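Local coordinates for DUF5642 domain-containing protein (Mycobacterium smegmatis, PDB 4TMD) that is of unknown function but is probably a secreted lipoprotein whose family belongs to the Mog1p/PsbP clan, at residues K46-D51 against R103-G108. Residues are numbered along the deposited sequence; the frame is centred on the assembly and turned at random.
Sequences KFEPAD and RVKFLG
K46 and L107 open a short antiparallel pairing in which strand 46-48, one of the two edge strands of the antiparallel sheet, lies beside strand 103-107. Four backbone hydrogen bonds hold the two together. K46 N donates to L107 O (2.8 Å), and L107 N returns a bond to K46 O at 3.0 Å. Two residues further along, beyond the F47-F106 pair, E48 N donates to K105 O at 2.9 Å and K105 N to E48 O at 2.8 Å, so each of these two residues both gives and accepts. Three of the carbonyls also receive a CA-H: K46 O from F106 CA (3.1 Å), K105 O from F47 CA and E48 O from V104 CA. On its other edge strand 103-107 bonds through V104 and F106 to V115 and G113 of strand 111-118.

Between the bonded pairs, F47 and F106 form the non-hydrogen-bonded pair. Their side chains lie side by side on the face that also carries V104, F47 being packed further by L41, A53 and A56. With CG anti to the carbonyl carbon (chi1 -64°), the F47 ring sets CD1 3.4 Å from F106 CB. E48 and K105 share the other, exposed face, their charged ends not in contact. The pairing stops at P49, preceded by a cis peptide bond, whose CD rests 3.3 Å from R103 O.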
ATOM      1  N   LYS A  46     -10.951   1.489  20.191  1.00 31.61           N
ATOM      2  CA  LYS A  46     -12.238   0.843  19.992  1.00 38.81           C
ATOM      3  C   LYS A  46     -12.700   1.062  18.549  1.00 33.64           C
ATOM      4  O   LYS A  46     -12.445   2.116  17.973  1.00 30.15           O
ATOM      5  CB  LYS A  46     -13.263   1.379  21.000  1.00 34.62           C
ATOM      6  CG  LYS A  46     -14.702   1.140  20.587  1.00 49.12           C
ATOM      7  CD  LYS A  46     -15.707   1.429  21.686  1.00 56.95           C
ATOM      8  CE  LYS A  46     -17.120   1.265  21.130  1.00 70.32           C
ATOM      9  NZ  LYS A  46     -17.183   0.198  20.063  1.00 52.67           N
ATOM     10  N   PHE A  47     -13.368   0.069  17.968  1.00 33.10           N
ATOM     11  CA  PHE A  47     -13.712   0.111  16.547  1.00 32.09           C
ATOM     12  C   PHE A  47     -15.200   0.258  16.273  1.00 34.15           C
ATOM     13  O   PHE A  47     -16.035  -0.213  17.036  1.00 33.04           O
ATOM     14  CB  PHE A  47     -13.206  -1.153  15.846  1.00 21.99           C
ATOM     15  CG  PHE A  47     -11.717  -1.285  15.846  1.00 29.87           C
ATOM     16  CD1 PHE A  47     -10.943  -0.539  14.970  1.00 36.23           C
ATOM     17  CD2 PHE A  47     -11.087  -2.149  16.714  1.00 37.55           C
ATOM     18  CE1 PHE A  47      -9.571  -0.649  14.969  1.00 27.04           C
ATOM     19  CE2 PHE A  47      -9.715  -2.270  16.709  1.00 35.15           C
ATOM     20  CZ  PHE A  47      -8.955  -1.518  15.835  1.00 38.42           C
ATOM     21  N   GLU A  48     -15.517   0.902  15.157  1.00 23.71           N
ATOM     22  CA  GLU A  48     -16.885   1.068  14.710  1.00 29.31           C
ATOM     23  C   GLU A  48     -16.930   1.031  13.188  1.00 38.04           C
ATOM     24  O   GLU A  48     -16.304   1.861  12.540  1.00 32.16           O
ATOM     25  CB  GLU A  48     -17.466   2.384  15.220  1.00 37.33           C
ATOM     26  CG  GLU A  48     -18.836   2.724  14.645  1.00 42.37           C
ATOM     27  CD  GLU A  48     -19.353   4.070  15.135  1.00 67.52           C
ATOM     28  OE1 GLU A  48     -18.934   5.106  14.570  1.00 66.77           O
ATOM     29  OE2 GLU A  48     -20.167   4.092  16.087  1.00 70.49           O
ATOM     30  N   PRO A  49     -17.646   0.059  12.607  1.00 32.94           N
ATOM     31  CA  PRO A  49     -18.316  -1.073  13.254  1.00 33.02           C
ATOM     32  C   PRO A  49     -17.332  -2.014  13.941  1.00 35.86           C
ATOM     33  O   PRO A  49     -16.302  -2.339  13.356  1.00 32.51           O
ATOM     34  CB  PRO A  49     -19.006  -1.781  12.088  1.00 28.24           C
ATOM     35  CG  PRO A  49     -19.135  -0.747  11.029  1.00 33.50           C
ATOM     36  CD  PRO A  49     -17.916   0.103  11.162  1.00 32.17           C
ATOM     37  N   ALA A  50     -17.657  -2.439  15.161  1.00 36.14           N
ATOM     38  CA  ALA A  50     -16.770  -3.284  15.960  1.00 30.81           C
ATOM     39  C   ALA A  50     -16.387  -4.574  15.246  1.00 26.29           C
ATOM     40  O   ALA A  50     -15.279  -5.076  15.426  1.00 30.15           O
ATOM     41  CB  ALA A  50     -17.418  -3.605  17.298  1.00 44.45           C
ATOM     42  N   ASP A  51     -17.291  -5.100  14.425  1.00 31.73           N
ATOM     43  CA  ASP A  51     -17.016  -6.346  13.712  1.00 40.99           C
ATOM     44  C   ASP A  51     -16.028  -6.129  12.566  1.00 35.38           C
ATOM     45  O   ASP A  51     -15.509  -7.084  11.988  1.00 41.98           O
ATOM     46  CB  ASP A  51     -18.318  -6.973  13.189  1.00 45.18           C
ATOM     47  CG  ASP A  51     -19.179  -5.989  12.403  1.00 58.89           C
ATOM     48  OD1 ASP A  51     -18.634  -5.004  11.860  1.00 61.26           O
ATOM     49  OD2 ASP A  51     -20.409  -6.206  12.319  1.00 58.35           O
ATOM     50  N   ARG A 103     -16.211   1.287   5.544  1.00 20.03           N
ATOM     51  CA  ARG A 103     -15.663   2.327   6.406  1.00 22.40           C
ATOM     52  C   ARG A 103     -15.516   1.807   7.829  1.00 24.83           C
ATOM     53  O   ARG A 103     -16.476   1.310   8.428  1.00 28.38           O
ATOM     54  CB  ARG A 103     -16.534   3.589   6.389  1.00 18.04           C
ATOM     55  CG  ARG A 103     -16.151   4.588   7.496  1.00 24.42           C
ATOM     56  CD  ARG A 103     -16.793   5.950   7.265  1.00 25.02           C
ATOM     57  NE  ARG A 103     -16.257   6.577   6.063  1.00 22.59           N
ATOM     58  CZ  ARG A 103     -16.820   7.603   5.436  1.00 29.71           C
ATOM     59  NH1 ARG A 103     -17.951   8.131   5.898  1.00 28.18           N
ATOM     60  NH2 ARG A 103     -16.245   8.101   4.350  1.00 24.11           N
ATOM     61  N   VAL A 104     -14.311   1.920   8.369  1.00 19.63           N
ATOM     62  CA  VAL A 104     -14.073   1.612   9.772  1.00 21.77           C
ATOM     63  C   VAL A 104     -13.439   2.788  10.498  1.00 23.86           C
ATOM     64  O   VAL A 104     -12.395   3.292  10.082  1.00 22.77           O
ATOM     65  CB  VAL A 104     -13.153   0.409   9.946  1.00 22.56           C
ATOM     66  CG1 VAL A 104     -13.187  -0.045  11.395  1.00 26.94           C
ATOM     67  CG2 VAL A 104     -13.570  -0.718   9.009  1.00 32.06           C
ATOM     68  N   LYS A 105     -14.061   3.210  11.591  1.00 23.97           N
ATOM     69  CA  LYS A 105     -13.490   4.247  12.445  1.00 25.00           C
ATOM     70  C   LYS A 105     -12.924   3.616  13.712  1.00 28.95           C
ATOM     71  O   LYS A 105     -13.366   2.543  14.126  1.00 25.41           O
ATOM     72  CB  LYS A 105     -14.535   5.293  12.816  1.00 31.83           C
ATOM     73  CG  LYS A 105     -15.182   6.004  11.649  1.00 27.78           C
ATOM     74  CD  LYS A 105     -16.024   7.143  12.183  1.00 32.99           C
ATOM     75  CE  LYS A 105     -16.937   7.696  11.125  1.00 40.62           C
ATOM     76  NZ  LYS A 105     -17.766   8.785  11.697  1.00 55.29           N
ATOM     77  N   PHE A 106     -11.936   4.262  14.318  1.00 25.91           N
ATOM     78  CA  PHE A 106     -11.422   3.785  15.594  1.00 31.28           C
ATOM     79  C   PHE A 106     -11.010   4.950  16.482  1.00 31.34           C
ATOM     80  O   PHE A 106     -10.681   6.028  15.999  1.00 21.54           O
ATOM     81  CB  PHE A 106     -10.254   2.814  15.398  1.00 26.15           C
ATOM     82  CG  PHE A 106      -9.046   3.427  14.751  1.00 31.19           C
ATOM     83  CD1 PHE A 106      -8.032   3.979  15.529  1.00 35.23           C
ATOM     84  CD2 PHE A 106      -8.913   3.442  13.368  1.00 35.04           C
ATOM     85  CE1 PHE A 106      -6.915   4.544  14.944  1.00 38.61           C
ATOM     86  CE2 PHE A 106      -7.795   4.005  12.769  1.00 35.57           C
ATOM     87  CZ  PHE A 106      -6.794   4.554  13.559  1.00 41.61           C
ATOM     88  N   LEU A 107     -11.042   4.727  17.790  1.00 29.89           N
ATOM     89  CA  LEU A 107     -10.785   5.793  18.734  1.00 25.03           C
ATOM     90  C   LEU A 107     -10.165   5.225  19.998  1.00 33.61           C
ATOM     91  O   LEU A 107     -10.634   4.217  20.523  1.00 32.16           O
ATOM     92  CB  LEU A 107     -12.082   6.537  19.045  1.00 24.01           C
ATOM     93  CG  LEU A 107     -12.074   7.518  20.211  1.00 22.89           C
ATOM     94  CD1 LEU A 107     -11.356   8.791  19.824  1.00 27.21           C
ATOM     95  CD2 LEU A 107     -13.505   7.813  20.634  1.00 29.81           C
ATOM     96  N   GLY A 108      -9.086   5.859  20.449  1.00 30.54           N
ATOM     97  CA  GLY A 108      -8.375   5.457  21.649  1.00 34.81           C
ATOM     98  C   GLY A 108      -7.754   6.713  22.205  1.00 41.98           C
ATOM     99  O   GLY A 108      -7.977   7.784  21.650  1.00 42.29           O
TER